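Local coordinates for protein CRISPR-associated endonuclease Cas9 (Campylobacter jejuni subsp. jejuni serotype O:2, PDB 5X2H) that cuts invading DNA as an RNA-guided endonuclease of the CRISPR adaptive immune system, at residues A[737-748]-A[808-816]. Sequence-based numbering, arbitrary orientation.
Sequences FSLYKDSLILIQ and LKVFEKYIV. With nucleotides of chain B; nucleotides of chain D.
Lys813 runs alongside Phe737 in the opposite direction. Its CB sits over one face of the ring, 3.8 Å from the centroid, a CH-pi contact. CG, anti to the backbone N (chi1 -178°), starts a fully extended chain and passes 4.0 Å from Leu744 O. CD then packs on Phe737 CB, CE nears Ser738 O, and NZ gives that carbonyl a 2.8 Å hydrogen bond, nearly end-on to the oxygen. Phe737 also turns its ring edge to the face of Phe811, planes at 82°; Leu808 CD1 covers the opposite face of Phe811, while Ile745, Ile747 and Leu739 gather around it. Strands 744-748 and 810-816 pair antiparallel, with Leu746 and Glu812 exchanging both backbone bonds. Next to Gln748 is a classic bulge: Gln748 O accepts from Lys809 N (2.8 Å) and Val810 N (3.2 Å). On the other face, Leu744 CD2 presses tightly on Val816 CG2, 3.5 Å away. Within the type II turn from Tyr740 to Ser743, Lys741 NZ donates a hydrogen bond to OP1 of DA3 of chain D, while Ile815 of strand 810-816 packs on A76 and C77 of the guide RNA, chain B. Lys813 thus joins two sheets by both means, apolar chain on an aromatic face and ammonium on a backbone carbonyl.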
loop_
_atom_site.group_PDB
_atom_site.type_symbol
_atom_site.label_atom_id
_atom_site.label_comp_id
_atom_site.label_asym_id
_atom_site.label_seq_id
_atom_site.Cartn_x
_atom_site.Cartn_y
_atom_site.Cartn_z
ATOM N N PHE A 737 11.275 9.161 31.818
ATOM C CA PHE A 737 11.111 8.154 30.777
ATOM C C PHE A 737 10.361 8.785 29.612
ATOM O O PHE A 737 9.787 9.872 29.729
ATOM C CB PHE A 737 10.370 6.918 31.295
ATOM C CG PHE A 737 9.207 7.236 32.192
ATOM C CD1 PHE A 737 7.997 7.645 31.664
ATOM C CD2 PHE A 737 9.327 7.120 33.567
ATOM C CE1 PHE A 737 6.928 7.934 32.489
ATOM C CE2 PHE A 737 8.263 7.406 34.396
ATOM C CZ PHE A 737 7.062 7.813 33.857
ATOM N N SER A 738 10.380 8.086 28.481
ATOM C CA SER A 738 9.634 8.473 27.294
ATOM C C SER A 738 8.439 7.546 27.139
ATOM O O SER A 738 8.574 6.325 27.280
ATOM C CB SER A 738 10.513 8.414 26.043
ATOM O OG SER A 738 11.604 9.312 26.148
ATOM N N LEU A 739 7.276 8.122 26.853
ATOM C CA LEU A 739 6.059 7.355 26.647
ATOM C C LEU A 739 5.658 7.396 25.180
ATOM O O LEU A 739 5.732 8.443 24.531
ATOM C CB LEU A 739 4.912 7.885 27.510
ATOM C CG LEU A 739 5.120 7.840 29.022
ATOM C CD1 LEU A 739 3.867 8.310 29.740
ATOM C CD2 LEU A 739 5.515 6.433 29.465
ATOM N N TYR A 740 5.245 6.244 24.667
ATOM C CA TYR A 740 4.672 6.104 23.341
ATOM C C TYR A 740 3.272 5.531 23.499
ATOM O O TYR A 740 2.897 5.049 24.571
ATOM C CB TYR A 740 5.531 5.192 22.451
ATOM C CG TYR A 740 7.005 5.536 22.448
ATOM C CD1 TYR A 740 7.842 5.102 23.468
ATOM C CD2 TYR A 740 7.562 6.286 21.420
ATOM C CE1 TYR A 740 9.192 5.414 23.473
ATOM C CE2 TYR A 740 8.912 6.603 21.413
ATOM C CZ TYR A 740 9.722 6.163 22.442
ATOM O OH TYR A 740 11.064 6.473 22.443
ATOM N N LYS A 741 2.496 5.587 22.420
ATOM C CA LYS A 741 1.164 5.000 22.445
ATOM C C LYS A 741 1.242 3.536 22.857
ATOM O O LYS A 741 2.053 2.771 22.324
ATOM C CB LYS A 741 0.494 5.144 21.079
ATOM C CG LYS A 741 0.071 6.574 20.765
ATOM C CD LYS A 741 -0.653 6.676 19.432
ATOM C CE LYS A 741 -1.169 8.088 19.200
ATOM N NZ LYS A 741 -0.083 9.106 19.302
ATOM N N ASP A 742 0.407 3.165 23.830
ATOM C CA ASP A 742 0.323 1.827 24.411
ATOM C C ASP A 742 1.536 1.462 25.261
ATOM O O ASP A 742 1.788 0.277 25.501
ATOM C CB ASP A 742 0.087 0.755 23.341
ATOM C CG ASP A 742 -1.325 0.786 22.798
ATOM O OD1 ASP A 742 -2.238 1.205 23.543
ATOM O OD2 ASP A 742 -1.523 0.398 21.629
ATOM N N SER A 743 2.291 2.450 25.736
ATOM C CA SER A 743 3.267 2.188 26.783
ATOM C C SER A 743 2.548 1.790 28.064
ATOM O O SER A 743 1.461 2.290 28.364
ATOM C CB SER A 743 4.134 3.421 27.041
ATOM O OG SER A 743 5.059 3.633 25.993
ATOM N N LEU A 744 3.160 0.884 28.822
ATOM C CA LEU A 744 2.599 0.441 30.091
ATOM C C LEU A 744 3.131 1.301 31.228
ATOM O O LEU A 744 4.348 1.424 31.405
ATOM C CB LEU A 744 2.932 -1.025 30.354
ATOM C CG LEU A 744 2.363 -1.553 31.670
ATOM C CD1 LEU A 744 0.845 -1.545 31.617
ATOM C CD2 LEU A 744 2.897 -2.947 31.983
ATOM N N ILE A 745 2.220 1.887 32.004
ATOM C CA ILE A 745 2.598 2.753 33.110
ATOM C C ILE A 745 1.821 2.357 34.358
ATOM O O ILE A 745 0.745 1.760 34.294
ATOM C CB ILE A 745 2.371 4.246 32.788
ATOM C CG1 ILE A 745 0.878 4.531 32.597
ATOM C CG2 ILE A 745 3.167 4.652 31.548
ATOM C CD1 ILE A 745 0.557 5.980 32.282
ATOM N N LEU A 746 2.397 2.701 35.507
ATOM C CA LEU A 746 1.775 2.515 36.811
ATOM C C LEU A 746 1.530 3.893 37.406
ATOM O O LEU A 746 2.482 4.649 37.627
ATOM C CB LEU A 746 2.667 1.682 37.731
ATOM C CG LEU A 746 2.159 1.439 39.151
ATOM C CD1 LEU A 746 1.162 0.287 39.173
ATOM C CD2 LEU A 746 3.320 1.176 40.092
ATOM N N ILE A 747 0.262 4.226 37.651
ATOM C CA ILE A 747 -0.095 5.557 38.120
ATOM C C ILE A 747 -0.983 5.458 39.350
ATOM O O ILE A 747 -1.665 4.457 39.583
ATOM C CB ILE A 747 -0.798 6.402 37.036
ATOM C CG1 ILE A 747 -2.093 5.729 36.583
ATOM C CG2 ILE A 747 0.128 6.641 35.862
ATOM C CD1 ILE A 747 -2.901 6.578 35.628
ATOM N N GLN A 748 -0.970 6.533 40.137
ATOM C CA GLN A 748 -1.823 6.648 41.312
ATOM C C GLN A 748 -2.065 8.123 41.590
ATOM O O GLN A 748 -1.112 8.904 41.680
ATOM C CB GLN A 748 -1.186 5.973 42.533
ATOM C CG GLN A 748 -2.049 6.015 43.785
ATOM C CD GLN A 748 -1.349 5.422 44.996
ATOM O OE1 GLN A 748 -0.171 5.067 44.934
ATOM N NE2 GLN A 748 -2.073 5.309 46.105
ATOM N N LEU A 808 0.505 13.715 40.248
ATOM C CA LEU A 808 0.382 12.273 40.412
ATOM C C LEU A 808 1.269 11.795 41.554
ATOM O O LEU A 808 2.423 12.213 41.682
ATOM C CB LEU A 808 0.759 11.554 39.117
ATOM C CG LEU A 808 -0.286 11.523 37.998
ATOM C CD1 LEU A 808 0.280 10.850 36.743
ATOM C CD2 LEU A 808 -1.538 10.810 38.469
ATOM N N LYS A 809 0.715 10.922 42.397
ATOM C CA LYS A 809 1.492 10.384 43.508
ATOM C C LYS A 809 2.473 9.321 43.028
ATOM O O LYS A 809 3.596 9.230 43.537
ATOM C CB LYS A 809 0.549 9.825 44.575
ATOM C CG LYS A 809 1.250 9.158 45.737
ATOM C CD LYS A 809 0.252 8.694 46.792
ATOM C CE LYS A 809 0.947 7.940 47.912
ATOM N NZ LYS A 809 -0.003 7.562 48.997
ATOM N N VAL A 810 2.070 8.517 42.045
ATOM C CA VAL A 810 2.922 7.501 41.436
ATOM C C VAL A 810 2.832 7.651 39.923
ATOM O O VAL A 810 1.733 7.796 39.374
ATOM C CB VAL A 810 2.519 6.077 41.867
ATOM C CG1 VAL A 810 3.273 5.031 41.053
ATOM C CG2 VAL A 810 2.771 5.881 43.353
ATOM N N PHE A 811 3.983 7.628 39.252
ATOM C CA PHE A 811 4.033 7.757 37.793
ATOM C C PHE A 811 5.311 7.049 37.339
ATOM O O PHE A 811 6.385 7.655 37.289
ATOM C CB PHE A 811 4.004 9.217 37.363
ATOM C CG PHE A 811 3.662 9.422 35.913
ATOM C CD1 PHE A 811 3.299 8.353 35.111
ATOM C CD2 PHE A 811 3.712 10.687 35.348
ATOM C CE1 PHE A 811 2.988 8.542 33.773
ATOM C CE2 PHE A 811 3.401 10.883 34.009
ATOM C CZ PHE A 811 3.037 9.808 33.223
ATOM N N GLU A 812 5.180 5.759 37.022
ATOM C CA GLU A 812 6.313 4.898 36.715
ATOM C C GLU A 812 6.064 4.162 35.406
ATOM O O GLU A 812 4.925 3.837 35.067
ATOM C CB GLU A 812 6.562 3.878 37.835
ATOM C CG GLU A 812 6.664 4.474 39.233
ATOM C CD GLU A 812 8.087 4.826 39.623
ATOM O OE1 GLU A 812 9.029 4.315 38.980
ATOM O OE2 GLU A 812 8.263 5.614 40.577
ATOM N N LYS A 813 7.144 3.886 34.678
ATOM C CA LYS A 813 7.061 3.194 33.400
ATOM C C LYS A 813 7.389 1.717 33.577
ATOM O O LYS A 813 8.305 1.358 34.322
ATOM C CB LYS A 813 8.007 3.819 32.369
ATOM C CG LYS A 813 7.939 3.168 30.984
ATOM C CD LYS A 813 8.959 3.756 30.018
ATOM C CE LYS A 813 8.765 3.195 28.615
ATOM N NZ LYS A 813 9.735 3.763 27.631
ATOM N N TYR A 814 6.624 0.866 32.900
ATOM C CA TYR A 814 6.850 -0.572 32.885
ATOM C C TYR A 814 6.913 -1.055 31.441
ATOM O O TYR A 814 6.682 -0.294 30.496
ATOM C CB TYR A 814 5.755 -1.320 33.655
ATOM C CG TYR A 814 5.927 -1.282 35.155
ATOM C CD1 TYR A 814 5.747 -0.103 35.868
ATOM C CD2 TYR A 814 6.262 -2.429 35.861
ATOM C CE1 TYR A 814 5.904 -0.069 37.243
ATOM C CE2 TYR A 814 6.420 -2.405 37.233
ATOM C CZ TYR A 814 6.242 -1.224 37.919
ATOM O OH TYR A 814 6.400 -1.200 39.287
ATOM N N ILE A 815 7.229 -2.337 31.278
ATOM C CA ILE A 815 7.395 -2.955 29.967
ATOM C C ILE A 815 6.633 -4.273 29.949
ATOM O O ILE A 815 6.773 -5.087 30.870
ATOM C CB ILE A 815 8.882 -3.187 29.634
ATOM C CG1 ILE A 815 9.630 -1.855 29.551
ATOM C CG2 ILE A 815 9.030 -3.970 28.339
ATOM C CD1 ILE A 815 9.156 -0.964 28.430
ATOM N N VAL A 816 5.832 -4.485 28.906
ATOM C CA VAL A 816 5.094 -5.729 28.712
ATOM C C VAL A 816 5.834 -6.586 27.697
ATOM O O VAL A 816 6.251 -6.092 26.642
ATOM C CB VAL A 816 3.656 -5.468 28.233
ATOM C CG1 VAL A 816 2.730 -6.593 28.681
ATOM C CG2 VAL A 816 3.161 -4.131 28.712
ATOM P P C B 77 10.430 -7.869 27.148
ATOM O OP1 C B 77 9.848 -7.987 28.509
ATOM O OP2 C B 77 10.135 -8.927 26.147
ATOM O "O5'" C B 77 9.959 -6.492 26.509
ATOM C "C5'" C B 77 9.874 -6.329 25.103
ATOM C "C4'" C B 77 9.660 -4.882 24.758
ATOM O "O4'" C B 77 10.743 -4.095 25.296
ATOM C "C3'" C B 77 9.629 -4.527 23.280
ATOM O "O3'" C B 77 8.340 -4.742 22.731
ATOM C "C2'" C B 77 10.041 -3.055 23.268
ATOM O "O2'" C B 77 8.912 -2.222 23.478
ATOM C "C1'" C B 77 10.947 -2.953 24.501
ATOM N N1 C B 77 12.389 -2.829 24.193
ATOM C C2 C B 77 12.887 -1.562 23.884
ATOM O O2 C B 77 12.101 -0.603 23.842
ATOM N N3 C B 77 14.205 -1.417 23.627
ATOM C C4 C B 77 15.013 -2.475 23.690
ATOM N N4 C B 77 16.306 -2.278 23.424
ATOM C C5 C B 77 14.533 -3.779 24.013
ATOM C C6 C B 77 13.226 -3.907 24.267
ATOM P P DA D 3 -2.214 12.265 19.166
ATOM O OP1 DA D 3 -1.118 11.514 18.517
ATOM O OP2 DA D 3 -2.468 12.081 20.613
ATOM O "O5'" DA D 3 -2.025 13.831 18.903
ATOM C "C5'" DA D 3 -1.982 14.321 17.560
ATOM C "C4'" DA D 3 -2.718 15.647 17.429
ATOM O "O4'" DA D 3 -4.149 15.414 17.325
ATOM C "C3'" DA D 3 -2.518 16.619 18.594
ATOM O "O3'" DA D 3 -2.274 17.920 18.093
ATOM C "C2'" DA D 3 -3.840 16.538 19.362
ATOM C "C1'" DA D 3 -4.836 16.230 18.251
ATOM N N9 DA D 3 -6.024 15.507 18.712
ATOM C C8 DA D 3 -6.056 14.332 19.415
ATOM N N7 DA D 3 -7.270 13.909 19.686
ATOM C C5 DA D 3 -8.092 14.872 19.123
ATOM C C6 DA D 3 -9.495 15.012 19.068
ATOM N N6 DA D 3 -10.345 14.134 19.610
ATOM N N1 DA D 3 -9.991 16.092 18.431
ATOM C C2 DA D 3 -9.138 16.969 17.891
ATOM N N3 DA D 3 -7.805 16.946 17.880
ATOM C C4 DA D 3 -7.341 15.861 18.516
ATOM P P A B 76 17.364 -6.817 25.562
ATOM O OP1 A B 76 17.875 -5.442 25.802
ATOM O OP2 A B 76 18.310 -7.959 25.499
ATOM O "O5'" A B 76 16.283 -7.130 26.687
ATOM C "C5'" A B 76 14.977 -6.577 26.614
ATOM C "C4'" A B 76 14.192 -6.859 27.869
ATOM O "O4'" A B 76 14.649 -5.999 28.935
ATOM C "C3'" A B 76 12.692 -6.616 27.790
ATOM O "O3'" A B 76 12.034 -7.745 27.228
ATOM C "C2'" A B 76 12.301 -6.317 29.243
ATOM O "O2'" A B 76 11.972 -7.510 29.942
ATOM C "C1'" A B 76 13.597 -5.743 29.833
ATOM N N9 A B 76 13.550 -4.295 30.123
ATOM C C8 A B 76 13.682 -3.728 31.368
ATOM N N7 A B 76 13.624 -2.421 31.368
ATOM C C5 A B 76 13.451 -2.102 30.028
ATOM C C6 A B 76 13.318 -0.870 29.367
ATOM N N6 A B 76 13.339 0.309 29.993
ATOM N N1 A B 76 13.160 -0.890 28.027
ATOM C C2 A B 76 13.138 -2.073 27.400
ATOM N N3 A B 76 13.253 -3.297 27.912
ATOM C C4 A B 76 13.409 -3.245 29.246
HETATM O O HOH W 1 12.311 5.945 28.501
HETATM O O HOH W 2 6.054 0.212 27.988
#